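Local coordinates for protein TetR family transcription regulator (Marinobacter aquaeolei, PDB 3PAS) that probably binds operator DNA through an N-terminal helix-turn-helix and acts as a dimeric transcription regulator of the TetR family, at residues Asp7-Ala12 and Ala38-Ala43; Tyr61-Gln66 and Phe103-Thr108; Thr91-Gly96 and Gln164-Gly169; Asn132-Gly137 and Val146-Leu151; Gly141-Lys144 and Leu150-Thr153. One frame throughout, in Å; residues are numbered along the deposited sequence.

Interaction 1 of 5, residues Asp7-Ala12 and Ala38-Ala43; sequences DSKRIA and AGLSPA
The turn of the predicted helix-turn-helix packs here against the first helix of the DNA-binding domain: A38 and L40, between helix 31-37 and helix 42-48, meet K9 and A12 on helix 5-24. The backbones come closest at A12 and A38, whose CA atoms lie 5.4 Å apart. Both methyl groups point across the gap, with A12 CB 4.3 Å from A38 CB, and A38 CB also rests 3.7 Å from the carbonyl oxygen A12 O. L40 reaches in from the far end of the turn. Its CG stands anti to its own carbonyl carbon (chi1 -61°), which carries L40 CD1 to 4.3 Å from A12 CB and 4.0 Å from K9 CD. The lysine chain bends at chi2 and chi4 and crosses the leucine at about a right angle; its methylene CD does the touching. Helix 31-37 ends at G39 in a Schellman motif, with phi 76° and two bonds back into its last turn, inside the predicted helix-turn-helix. S41 then takes the N-cap position of helix 42-48, probably the recognition helix, as in other TetR regulators. F13 and A16 also touch A38, and F13 touches L40.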
# COMPACT_ATOMS: atom_id res chain seq x y z
N ASP B 7 -15.62 -8.02 -30.33
CA ASP B 7 -14.84 -8.21 -29.13
C ASP B 7 -13.40 -7.69 -29.36
O ASP B 7 -12.85 -7.04 -28.49
CB ASP B 7 -14.86 -9.67 -28.67
CG ASP B 7 -16.21 -10.09 -28.05
OD1 ASP B 7 -16.95 -9.24 -27.50
OD2 ASP B 7 -16.50 -11.30 -28.09
N SER B 8 -12.84 -7.88 -30.54
CA SER B 8 -11.45 -7.47 -30.80
C SER B 8 -11.18 -5.95 -30.89
O SER B 8 -10.12 -5.47 -30.46
CB SER B 8 -10.94 -8.17 -32.06
OG SER B 8 -9.78 -7.53 -32.55
N LYS B 9 -12.10 -5.20 -31.49
CA LYS B 9 -11.96 -3.75 -31.52
C LYS B 9 -12.16 -3.28 -30.07
O LYS B 9 -11.44 -2.41 -29.59
CB LYS B 9 -13.04 -3.10 -32.42
CG LYS B 9 -12.92 -3.36 -33.88
CD LYS B 9 -11.93 -2.44 -34.53
CE LYS B 9 -11.98 -2.57 -36.03
NZ LYS B 9 -13.23 -2.02 -36.60
N ARG B 10 -13.14 -3.86 -29.39
CA ARG B 10 -13.42 -3.48 -28.01
C ARG B 10 -12.18 -3.72 -27.15
O ARG B 10 -11.79 -2.84 -26.42
CB ARG B 10 -14.61 -4.22 -27.41
CG ARG B 10 -15.98 -3.67 -27.82
CD ARG B 10 -17.16 -4.47 -27.22
NE ARG B 10 -18.44 -3.93 -27.73
CZ ARG B 10 -19.10 -2.90 -27.19
NH1 ARG B 10 -18.63 -2.26 -26.13
NH2 ARG B 10 -20.24 -2.46 -27.74
N ILE B 11 -11.58 -4.90 -27.26
CA ILE B 11 -10.35 -5.25 -26.53
C ILE B 11 -9.22 -4.25 -26.81
O ILE B 11 -8.44 -3.90 -25.91
CB ILE B 11 -9.88 -6.70 -26.88
CG1 ILE B 11 -10.88 -7.72 -26.33
CG2 ILE B 11 -8.47 -7.01 -26.30
CD1 ILE B 11 -10.84 -7.83 -24.86
N ALA B 12 -9.12 -3.79 -28.05
CA ALA B 12 -8.10 -2.84 -28.42
C ALA B 12 -8.29 -1.57 -27.61
O ALA B 12 -7.30 -1.03 -27.05
CB ALA B 12 -8.06 -2.56 -29.93
N ALA B 38 -4.77 2.74 -29.37
CA ALA B 38 -5.38 1.59 -29.95
C ALA B 38 -5.18 1.45 -31.47
O ALA B 38 -5.62 0.48 -32.02
CB ALA B 38 -6.92 1.59 -29.63
N GLY B 39 -4.64 2.45 -32.15
CA GLY B 39 -4.52 2.42 -33.63
C GLY B 39 -5.80 2.67 -34.40
O GLY B 39 -5.94 2.25 -35.57
N LEU B 40 -6.75 3.36 -33.77
CA LEU B 40 -8.09 3.55 -34.33
C LEU B 40 -8.58 4.98 -34.15
O LEU B 40 -7.99 5.76 -33.45
CB LEU B 40 -9.05 2.56 -33.66
CG LEU B 40 -8.71 1.09 -33.86
CD1 LEU B 40 -9.51 0.21 -32.87
CD2 LEU B 40 -8.94 0.66 -35.34
N SER B 41 -9.63 5.35 -34.87
CA SER B 41 -10.11 6.71 -34.81
C SER B 41 -11.03 6.91 -33.61
O SER B 41 -11.58 5.96 -33.12
CB SER B 41 -10.90 7.04 -36.07
OG SER B 41 -12.11 6.29 -36.13
N PRO B 42 -11.16 8.15 -33.13
CA PRO B 42 -12.18 8.41 -32.11
C PRO B 42 -13.59 8.04 -32.60
O PRO B 42 -14.39 7.55 -31.81
CB PRO B 42 -12.06 9.91 -31.86
CG PRO B 42 -10.66 10.24 -32.25
CD PRO B 42 -10.27 9.29 -33.34
N ALA B 43 -13.89 8.26 -33.89
CA ALA B 43 -15.22 7.88 -34.44
C ALA B 43 -15.46 6.40 -34.21
O ALA B 43 -16.53 6.01 -33.78
CB ALA B 43 -15.35 8.26 -36.02

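Interaction 2 of 5, residues Tyr61-Gln66 and Phe103-Thr108; sequences YYVSDQ and FRYHET. With ACT (acetate ion), chain M.
V63 leaves helix 52-76 pointing at helix 100-110, and its CA is 6.8 Å from that of H106. From CB the side chain forks: V63 CG1, anti to the backbone N (chi1 166°), reaches 4.3 Å from H106 CB, while V63 CG2 comes to 4.0 Å from Y105 CD2, meeting the tyrosine ring obliquely. V63 is buried, and L102 and V18 add further apolar contact around it. One residue on, S64 OG lies in the plane of the H106 imidazole at its edge, 3.8 Å from H106 CD2. This is a van der Waals approach; the hydroxyl has its hydrogen-bond partners in F60 O and N123 ND2. Y105 is likewise tied by its OH to L56 O, which holds the far end of that ring. Away from the interface, R104 NH1 makes a weak hydrogen bond of 3.2 Å to OXT of an acetate, probably from the crystallisation liquor. The acetate CH3 lies 3.7 Å from F103 CD2. The axes of segments 61-66 and 103-108 pass 9.5 Å apart with a signed crossing angle of -122°. V18 and V21 of helix 5-24 touch V63 and Y105, so the contact also meets the N-terminal helix, within the all-helical TetR fold.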
# COMPACT_ATOMS: atom_id res chain seq x y z
N TYR B 61 -14.33 -2.96 -15.44
CA TYR B 61 -14.95 -4.29 -15.45
C TYR B 61 -14.20 -5.33 -16.23
O TYR B 61 -14.17 -6.51 -15.84
CB TYR B 61 -16.39 -4.21 -15.97
CG TYR B 61 -17.33 -3.53 -15.03
CD1 TYR B 61 -17.25 -3.73 -13.66
CD2 TYR B 61 -18.37 -2.75 -15.51
CE1 TYR B 61 -18.14 -3.12 -12.79
CE2 TYR B 61 -19.28 -2.14 -14.64
CZ TYR B 61 -19.16 -2.34 -13.28
OH TYR B 61 -20.03 -1.76 -12.40
N TYR B 62 -13.59 -4.92 -17.33
CA TYR B 62 -12.73 -5.80 -18.09
C TYR B 62 -11.52 -6.26 -17.24
O TYR B 62 -11.17 -7.46 -17.19
CB TYR B 62 -12.24 -5.04 -19.33
CG TYR B 62 -11.11 -5.68 -20.07
CD1 TYR B 62 -11.33 -6.75 -20.92
CD2 TYR B 62 -9.81 -5.18 -19.99
CE1 TYR B 62 -10.30 -7.31 -21.65
CE2 TYR B 62 -8.79 -5.74 -20.71
CZ TYR B 62 -9.05 -6.82 -21.55
OH TYR B 62 -8.04 -7.44 -22.29
N VAL B 63 -10.88 -5.31 -16.57
CA VAL B 63 -9.70 -5.61 -15.74
C VAL B 63 -10.13 -6.53 -14.56
O VAL B 63 -9.57 -7.61 -14.34
CB VAL B 63 -9.04 -4.29 -15.28
CG1 VAL B 63 -8.06 -4.55 -14.17
CG2 VAL B 63 -8.37 -3.52 -16.49
N SER B 64 -11.17 -6.11 -13.86
CA SER B 64 -11.71 -6.85 -12.72
C SER B 64 -12.19 -8.25 -13.12
O SER B 64 -11.89 -9.25 -12.45
CB SER B 64 -12.86 -6.07 -12.06
OG SER B 64 -12.42 -4.79 -11.64
N ASP B 65 -12.93 -8.35 -14.22
CA ASP B 65 -13.38 -9.67 -14.69
C ASP B 65 -12.25 -10.63 -15.05
O ASP B 65 -12.30 -11.81 -14.69
CB ASP B 65 -14.33 -9.54 -15.85
CG ASP B 65 -15.63 -8.86 -15.44
OD1 ASP B 65 -15.82 -8.67 -14.21
OD2 ASP B 65 -16.42 -8.51 -16.31
N GLN B 66 -11.27 -10.14 -15.79
CA GLN B 66 -10.11 -10.95 -16.12
C GLN B 66 -9.46 -11.52 -14.86
O GLN B 66 -9.18 -12.73 -14.80
CB GLN B 66 -9.05 -10.09 -16.81
CG GLN B 66 -9.36 -9.96 -18.24
CD GLN B 66 -8.21 -9.49 -18.95
OE1 GLN B 66 -7.27 -10.25 -19.20
NE2 GLN B 66 -8.23 -8.20 -19.30
N PHE B 103 -3.33 -4.53 -12.48
CA PHE B 103 -3.35 -4.14 -11.07
C PHE B 103 -3.33 -2.60 -10.90
O PHE B 103 -4.02 -2.06 -10.04
CB PHE B 103 -2.10 -4.66 -10.34
CG PHE B 103 -2.13 -6.12 -9.94
CD1 PHE B 103 -2.95 -7.03 -10.57
CD2 PHE B 103 -1.26 -6.58 -8.93
CE1 PHE B 103 -2.95 -8.39 -10.19
CE2 PHE B 103 -1.27 -7.90 -8.56
CZ PHE B 103 -2.12 -8.81 -9.21
N ARG B 104 -2.50 -1.91 -11.68
CA ARG B 104 -2.40 -0.44 -11.55
C ARG B 104 -3.72 0.25 -11.96
O ARG B 104 -4.19 1.16 -11.26
CB ARG B 104 -1.25 0.06 -12.38
CG ARG B 104 -0.99 1.53 -12.26
CD ARG B 104 0.50 1.80 -12.43
NE ARG B 104 0.90 2.77 -11.44
CZ ARG B 104 0.98 2.53 -10.13
NH1 ARG B 104 0.68 1.32 -9.62
NH2 ARG B 104 1.35 3.50 -9.30
N TYR B 105 -4.31 -0.21 -13.07
CA TYR B 105 -5.63 0.31 -13.49
C TYR B 105 -6.67 0.09 -12.36
O TYR B 105 -7.38 1.02 -11.96
CB TYR B 105 -6.12 -0.27 -14.82
CG TYR B 105 -7.34 0.49 -15.30
CD1 TYR B 105 -7.20 1.64 -16.04
CD2 TYR B 105 -8.62 0.16 -14.85
CE1 TYR B 105 -8.31 2.39 -16.46
CE2 TYR B 105 -9.73 0.90 -15.23
CZ TYR B 105 -9.56 2.02 -16.04
OH TYR B 105 -10.63 2.79 -16.44
N HIS B 106 -6.76 -1.13 -11.84
CA HIS B 106 -7.67 -1.41 -10.73
C HIS B 106 -7.47 -0.45 -9.51
O HIS B 106 -8.42 0.15 -8.99
CB HIS B 106 -7.52 -2.88 -10.28
CG HIS B 106 -8.46 -3.24 -9.18
ND1 HIS B 106 -8.15 -3.02 -7.85
CD2 HIS B 106 -9.73 -3.71 -9.20
CE1 HIS B 106 -9.19 -3.34 -7.11
NE2 HIS B 106 -10.15 -3.79 -7.90
N GLU B 107 -6.22 -0.32 -9.09
CA GLU B 107 -5.81 0.58 -7.99
C GLU B 107 -6.13 2.06 -8.31
O GLU B 107 -6.72 2.76 -7.50
CB GLU B 107 -4.31 0.40 -7.74
CG GLU B 107 -3.67 1.24 -6.59
CD GLU B 107 -4.04 0.73 -5.21
OE1 GLU B 107 -4.80 -0.27 -5.11
OE2 GLU B 107 -3.59 1.36 -4.21
N THR B 108 -5.74 2.53 -9.48
CA THR B 108 -6.02 3.91 -9.85
C THR B 108 -7.53 4.17 -9.83
O THR B 108 -7.98 5.18 -9.26
CB THR B 108 -5.49 4.29 -11.25
OG1 THR B 108 -4.08 4.11 -11.28
CG2 THR B 108 -5.78 5.78 -11.54
C ACT M . 2.02 -2.72 -9.57
O ACT M . 3.26 -2.57 -9.49
OXT ACT M . 1.41 -1.77 -10.11
CH3 ACT M . 1.31 -3.93 -9.04

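Interaction 3 of 5, residues Thr91-Gly96 and Gln164-Gly169; sequences TLFRIG and QRCLQG
A probable Cys sulfur-aromatic contact, with a leucine-to-carbonyl touch beside it, joins helix 81-98 to the C-terminal end of helix 148-167 in the all-helical regulatory domain of this TetR-type fold. C166 is modelled in two conformations, so the sulfur contact is less certain; in one of them SG approaches the F93 ring at its edge, 5.2 Å from the ring centroid and 85° off the ring normal, nearly in the ring plane. There C166 SG sits evenly against two carbons, 4.1 Å from both CE1 and CZ of F93. The phenyl gets there because its CG stands anti to the backbone N (chi1 -156°), which sends the ring out across the gap although its CB is directed along the interface. The nearest CA pair, G96 and Q164, is 8.2 Å apart. F93 is buried, and I159, L162 and V163 of helix 148-167 pack on it as well. Just beyond C166 the helix ends in a Schellman motif at G169. The neighbouring R165 turns to the dimer interface, where its NH1 forms a salt bridge with E152 of the second subunit. On the other flank of the contact, CD1 of the largely exposed L167 lies 4.1 Å from G96 O.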
# COMPACT_ATOMS: atom_id res chain seq x y z
N THR B 91 -1.87 -17.64 -8.74
CA THR B 91 -2.38 -17.13 -10.04
C THR B 91 -2.38 -15.57 -10.08
O THR B 91 -1.91 -14.95 -11.04
CB THR B 91 -3.79 -17.67 -10.31
OG1 THR B 91 -3.68 -19.09 -10.41
CG2 THR B 91 -4.33 -17.06 -11.58
N LEU B 92 -2.81 -14.96 -8.99
CA LEU B 92 -2.83 -13.49 -8.88
C LEU B 92 -1.41 -12.88 -8.92
O LEU B 92 -1.16 -11.86 -9.56
CB LEU B 92 -3.52 -13.05 -7.63
CG LEU B 92 -5.06 -13.09 -7.57
CD1 LEU B 92 -5.55 -12.91 -6.12
CD2 LEU B 92 -5.74 -12.15 -8.50
N PHE B 93 -0.49 -13.53 -8.25
CA PHE B 93 0.88 -13.04 -8.19
C PHE B 93 1.45 -13.11 -9.62
O PHE B 93 2.10 -12.16 -10.05
CB PHE B 93 1.68 -13.87 -7.20
CG PHE B 93 2.87 -13.14 -6.63
CD1 PHE B 93 3.92 -12.80 -7.44
CD2 PHE B 93 2.97 -12.88 -5.28
CE1 PHE B 93 5.02 -12.17 -6.94
CE2 PHE B 93 4.03 -12.21 -4.78
CZ PHE B 93 5.09 -11.88 -5.60
N ARG B 94 1.18 -14.20 -10.35
CA ARG B 94 1.67 -14.34 -11.71
C ARG B 94 1.05 -13.32 -12.65
O ARG B 94 1.72 -12.80 -13.52
CB ARG B 94 1.40 -15.74 -12.25
CG ARG B 94 2.26 -16.77 -11.59
CD ARG B 94 1.93 -18.20 -12.05
NE ARG B 94 3.03 -19.10 -11.68
CZ ARG B 94 3.72 -19.89 -12.49
NH1 ARG B 94 3.43 -20.01 -13.79
NH2 ARG B 94 4.71 -20.60 -11.98
N ILE B 95 -0.24 -13.05 -12.48
CA ILE B 95 -0.91 -12.02 -13.27
C ILE B 95 -0.27 -10.66 -13.04
O ILE B 95 -0.01 -9.93 -14.00
CB ILE B 95 -2.44 -11.95 -13.01
CG1 ILE B 95 -3.12 -13.25 -13.47
CG2 ILE B 95 -3.06 -10.67 -13.67
CD1 ILE B 95 -4.59 -13.43 -12.91
N GLY B 96 0.01 -10.33 -11.77
CA GLY B 96 0.67 -9.06 -11.43
C GLY B 96 2.03 -8.93 -12.09
O GLY B 96 2.40 -7.86 -12.56
N GLN B 164 4.96 -5.37 -6.86
CA GLN B 164 5.59 -4.06 -7.10
C GLN B 164 7.07 -4.13 -6.71
O GLN B 164 7.94 -3.76 -7.51
CB GLN B 164 4.84 -2.98 -6.34
CG GLN B 164 5.42 -1.55 -6.45
CD GLN B 164 4.41 -0.47 -6.05
OE1 GLN B 164 3.42 -0.23 -6.75
NE2 GLN B 164 4.69 0.21 -4.95
N ARG B 165 7.36 -4.66 -5.52
CA ARG B 165 8.74 -4.89 -5.12
C ARG B 165 9.51 -5.76 -6.12
O ARG B 165 10.68 -5.48 -6.43
CB ARG B 165 8.82 -5.45 -3.69
CG ARG B 165 8.43 -4.45 -2.62
CD ARG B 165 8.77 -4.92 -1.20
NE ARG B 165 10.19 -4.71 -0.94
CZ ARG B 165 10.72 -4.08 0.10
NH1 ARG B 165 9.97 -3.61 1.11
NH2 ARG B 165 12.04 -4.00 0.18
N CYS B 166 8.88 -6.79 -6.65
CA CYS B 166 9.55 -7.65 -7.62
C CYS B 166 9.93 -6.88 -8.85
O CYS B 166 11.06 -6.97 -9.32
CB CYS B 166 8.66 -8.82 -8.05
SG CYS B 166 8.47 -9.99 -6.79
N LEU B 167 8.97 -6.12 -9.39
CA LEU B 167 9.22 -5.37 -10.63
C LEU B 167 10.27 -4.23 -10.45
O LEU B 167 10.93 -3.86 -11.43
CB LEU B 167 7.92 -4.88 -11.23
CG LEU B 167 7.00 -5.99 -11.80
CD1 LEU B 167 5.66 -5.42 -12.00
CD2 LEU B 167 7.51 -6.64 -13.12
N GLN B 168 10.43 -3.73 -9.21
CA GLN B 168 11.40 -2.69 -8.84
C GLN B 168 12.73 -3.26 -8.34
O GLN B 168 13.58 -2.51 -7.88
CB GLN B 168 10.83 -1.80 -7.72
CG GLN B 168 9.66 -0.89 -8.08
CD GLN B 168 9.07 -0.19 -6.86
OE1 GLN B 168 9.33 -0.60 -5.71
NE2 GLN B 168 8.30 0.86 -7.09
N GLY B 169 12.89 -4.59 -8.36
CA GLY B 169 14.13 -5.25 -7.95
C GLY B 169 14.47 -5.44 -6.49
O GLY B 169 15.61 -5.73 -6.17

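Interaction 4 of 5, residues Asn132-Gly137 and Val146-Leu151; sequences NAVDQG and VPFPLL
V134 and L151 meet tip to tip in the buried seam between helix 128-140 and the first turn of helix 148-167, two successive helices of the TetR regulatory domain joined by a short connection. V134 CG1 lies 3.6 Å from L151 CD1, a tight apolar touch between two buried residues. The backbones are far enough apart, 9.2 Å between the CA atoms of V134 and L151, that the side chains have to span the gap. Each does so by pointing its CB at the other helix; V134 then sets CG1 anti to the backbone N (chi1 166°), the branch that does all of its touching here.

That same methyl also meets F148, lying near the plane of the phenyl ring at its edge, with V134 CG1 4.3 Å from F148 CE1. L151 follows F148 by three residues on the same helix, and its CB stands 4.3 Å above one face of the F148 ring, offset toward the rim. The ring is therefore approached by L151 over a face and by V134 at an edge, and L131 of helix 128-140 touches it too.

Further out, P147 occupies the N-cap position of helix 148-167, and K138 NZ donates a hydrogen bond to V146 O, tying the connection back to helix 128-140. K138 also packs on L151. The helix start borders the dimer interface: L150 touches M184 and P149 touches S170, both of the second subunit. Within the new helix the first turn is closed by the backbone bond from L150 N to P147 O, 2.9 Å long.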
# COMPACT_ATOMS: atom_id res chain seq x y z
N ASN B 132 -17.95 -15.91 -0.04
CA ASN B 132 -18.81 -16.74 0.83
C ASN B 132 -18.02 -17.86 1.52
O ASN B 132 -18.25 -18.17 2.68
CB ASN B 132 -20.01 -17.30 0.05
CG ASN B 132 -20.99 -16.22 -0.34
OD1 ASN B 132 -21.06 -15.18 0.31
ND2 ASN B 132 -21.80 -16.48 -1.39
N ALA B 133 -17.04 -18.43 0.82
CA ALA B 133 -16.23 -19.52 1.37
C ALA B 133 -15.32 -18.95 2.47
O ALA B 133 -15.11 -19.51 3.58
CB ALA B 133 -15.41 -20.21 0.24
N VAL B 134 -14.79 -17.77 2.20
CA VAL B 134 -13.96 -17.12 3.21
C VAL B 134 -14.79 -16.78 4.45
O VAL B 134 -14.36 -17.01 5.58
CB VAL B 134 -13.20 -15.91 2.63
CG1 VAL B 134 -12.62 -15.03 3.76
CG2 VAL B 134 -12.06 -16.43 1.77
N ASP B 135 -16.00 -16.26 4.25
CA ASP B 135 -16.93 -15.94 5.36
C ASP B 135 -17.27 -17.17 6.20
O ASP B 135 -17.28 -17.09 7.42
CB ASP B 135 -18.22 -15.29 4.84
CG ASP B 135 -18.06 -13.78 4.54
OD1 ASP B 135 -16.99 -13.21 4.86
OD2 ASP B 135 -19.01 -13.18 3.97
N GLN B 136 -17.56 -18.29 5.55
CA GLN B 136 -17.78 -19.57 6.29
C GLN B 136 -16.59 -19.99 7.07
O GLN B 136 -16.72 -20.44 8.22
CB GLN B 136 -18.21 -20.71 5.38
CG GLN B 136 -19.67 -20.64 5.02
CD GLN B 136 -20.20 -21.95 4.47
OE1 GLN B 136 -19.58 -23.03 4.61
NE2 GLN B 136 -21.39 -21.89 3.92
N GLY B 137 -15.41 -19.78 6.50
CA GLY B 137 -14.14 -20.09 7.18
C GLY B 137 -13.96 -19.29 8.45
O GLY B 137 -13.37 -19.79 9.46
N VAL B 146 -12.50 -11.93 12.07
CA VAL B 146 -12.17 -10.54 12.06
C VAL B 146 -12.86 -9.86 10.92
O VAL B 146 -13.22 -10.49 9.93
CB VAL B 146 -10.62 -10.34 11.88
CG1 VAL B 146 -9.91 -10.90 13.06
CG2 VAL B 146 -10.13 -10.95 10.59
N PRO B 147 -13.01 -8.53 11.01
CA PRO B 147 -13.58 -7.75 9.94
C PRO B 147 -12.86 -7.94 8.63
O PRO B 147 -11.61 -8.05 8.57
CB PRO B 147 -13.41 -6.30 10.42
CG PRO B 147 -13.25 -6.35 11.80
CD PRO B 147 -12.72 -7.71 12.20
N PHE B 148 -13.64 -7.94 7.55
CA PHE B 148 -13.08 -8.19 6.26
C PHE B 148 -11.94 -7.28 5.84
O PHE B 148 -11.04 -7.72 5.13
CB PHE B 148 -14.12 -8.16 5.16
CG PHE B 148 -13.64 -8.88 3.91
CD1 PHE B 148 -13.73 -10.27 3.83
CD2 PHE B 148 -13.05 -8.17 2.86
CE1 PHE B 148 -13.26 -10.94 2.73
CE2 PHE B 148 -12.58 -8.84 1.74
CZ PHE B 148 -12.68 -10.23 1.68
N PRO B 149 -11.99 -6.00 6.22
CA PRO B 149 -10.85 -5.16 5.82
C PRO B 149 -9.48 -5.70 6.30
O PRO B 149 -8.43 -5.49 5.64
CB PRO B 149 -11.17 -3.82 6.45
CG PRO B 149 -12.70 -3.81 6.50
CD PRO B 149 -13.08 -5.20 6.81
N LEU B 150 -9.47 -6.39 7.44
CA LEU B 150 -8.23 -7.02 7.93
C LEU B 150 -7.83 -8.22 7.04
O LEU B 150 -6.64 -8.46 6.81
CB LEU B 150 -8.35 -7.42 9.41
CG LEU B 150 -8.54 -6.29 10.45
CD1 LEU B 150 -8.46 -6.79 11.88
CD2 LEU B 150 -7.50 -5.21 10.20
N LEU B 151 -8.81 -9.00 6.57
CA LEU B 151 -8.55 -10.09 5.68
C LEU B 151 -7.96 -9.58 4.36
O LEU B 151 -7.00 -10.15 3.87
CB LEU B 151 -9.80 -10.94 5.43
CG LEU B 151 -10.36 -11.68 6.66
CD1 LEU B 151 -11.58 -12.56 6.18
CD2 LEU B 151 -9.29 -12.52 7.42

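Interaction 5 of 5, residues Gly141-Lys144 and Leu150-Thr153; sequences GLIK and LLET
The irregular backbone of I143 and K144 runs past the first turns of helix 148-167, and the two segments come closest at K144 and L151, whose CA atoms are 8.8 Å apart. G141 is the first residue to leave helix 128-140, and its positive phi of 103° takes the chain out of helical geometry. I143 is then extended and K144 polyproline-like, with psi 138° at both, and their CB atoms point toward the helix.

I143 carries the contact. Its CG2 branch stands anti to the backbone N and lodges in the fork of L151, with I143 CG2 3.6 Å from L151 CD2 and 4.1 Å from L151 CD1, the two side chains running at a slant to one another. K144 O lies 4.4 Å from L151 CD2, at the outer limit of contact. Beyond its CB the lysine turns away from the helix, and its ammonium NZ is held by the carbonyl oxygens of A190 and A188 and by a salt bridge to D187 of the second subunit.

Backbone bonds fix the loop on two flanks, I143 to G137 on one and K144 to V189 on the other, with L142 bonded to D191. I143 is buried, touching W186 and V189 of helix 175-189, with L81 of helix 81-98 and K138 of helix 128-140 also against it. The connection is thereby wedged among helices 81-98, 128-140, 148-167 and 175-189, while M184 of the second subunit packs on L151 and K144.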
# COMPACT_ATOMS: atom_id res chain seq x y z
N GLY B 141 -13.64 -22.07 12.30
CA GLY B 141 -12.35 -22.38 12.96
C GLY B 141 -11.17 -22.28 12.01
O GLY B 141 -10.05 -22.51 12.40
N LEU B 142 -11.40 -21.95 10.75
CA LEU B 142 -10.28 -21.85 9.80
C LEU B 142 -9.63 -20.48 9.73
O LEU B 142 -8.39 -20.37 9.69
CB LEU B 142 -10.74 -22.25 8.39
CG LEU B 142 -10.78 -23.77 8.18
CD1 LEU B 142 -11.36 -24.05 6.81
CD2 LEU B 142 -9.42 -24.42 8.32
N ILE B 143 -10.45 -19.46 9.61
CA ILE B 143 -10.03 -18.09 9.43
C ILE B 143 -10.43 -17.33 10.69
O ILE B 143 -11.53 -17.53 11.24
CB ILE B 143 -10.74 -17.43 8.25
CG1 ILE B 143 -10.57 -18.25 6.96
CG2 ILE B 143 -10.28 -15.95 8.02
CD1 ILE B 143 -9.22 -18.33 6.47
N LYS B 144 -9.54 -16.48 11.17
CA LYS B 144 -9.84 -15.64 12.33
C LYS B 144 -11.12 -14.84 12.07
O LYS B 144 -11.30 -14.29 10.97
CB LYS B 144 -8.72 -14.63 12.54
CG LYS B 144 -7.37 -15.20 13.03
CD LYS B 144 -6.33 -14.08 13.15
CE LYS B 144 -5.02 -14.54 13.76
NZ LYS B 144 -4.18 -15.29 12.81
N LEU B 150 -9.47 -6.39 7.44
CA LEU B 150 -8.23 -7.02 7.93
C LEU B 150 -7.83 -8.22 7.04
O LEU B 150 -6.64 -8.46 6.81
CB LEU B 150 -8.35 -7.42 9.41
CG LEU B 150 -8.54 -6.29 10.45
CD1 LEU B 150 -8.46 -6.79 11.88
CD2 LEU B 150 -7.50 -5.21 10.20
N LEU B 151 -8.81 -9.00 6.57
CA LEU B 151 -8.55 -10.09 5.68
C LEU B 151 -7.96 -9.58 4.36
O LEU B 151 -7.00 -10.15 3.87
CB LEU B 151 -9.80 -10.94 5.43
CG LEU B 151 -10.36 -11.68 6.66
CD1 LEU B 151 -11.58 -12.56 6.18
CD2 LEU B 151 -9.29 -12.52 7.42
N GLU B 152 -8.52 -8.49 3.84
CA GLU B 152 -8.01 -7.83 2.63
C GLU B 152 -6.56 -7.41 2.81
O GLU B 152 -5.69 -7.65 1.95
CB GLU B 152 -8.90 -6.61 2.32
CG GLU B 152 -8.60 -5.78 1.08
CD GLU B 152 -7.49 -4.74 1.27
OE1 GLU B 152 -7.48 -4.02 2.30
OE2 GLU B 152 -6.67 -4.59 0.35
N THR B 153 -6.30 -6.80 3.97
CA THR B 153 -4.97 -6.29 4.31
C THR B 153 -3.87 -7.33 4.34
O THR B 153 -2.74 -7.06 3.86
CB THR B 153 -5.02 -5.51 5.67
OG1 THR B 153 -5.94 -4.42 5.51
CG2 THR B 153 -3.64 -4.98 6.11

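Overall arrangement
Interactions 1 and 2 come in series along the sequence, their centres 18 Å apart, and approach each other at I11 and Y62, though I11 has two conformations; the contact joins helix 5-24 to helix 52-76. Interaction 2 lies near the middle of the chain and alternates in sequence with interaction 3, their centres 15 Å apart; F103 packs on helix 81-98 there. Interactions 3, 4 and 5 all use helix 148-167, the first at its C-terminal end and the other two at its start. Interactions 4 and 5 share L151, have centres only 5 Å apart and border the second subunit. About 40 Å separates the centres of interactions 1 and 4, so the predicted DNA-reading element and this dimer-side region lie on opposite sides of the chain's centre.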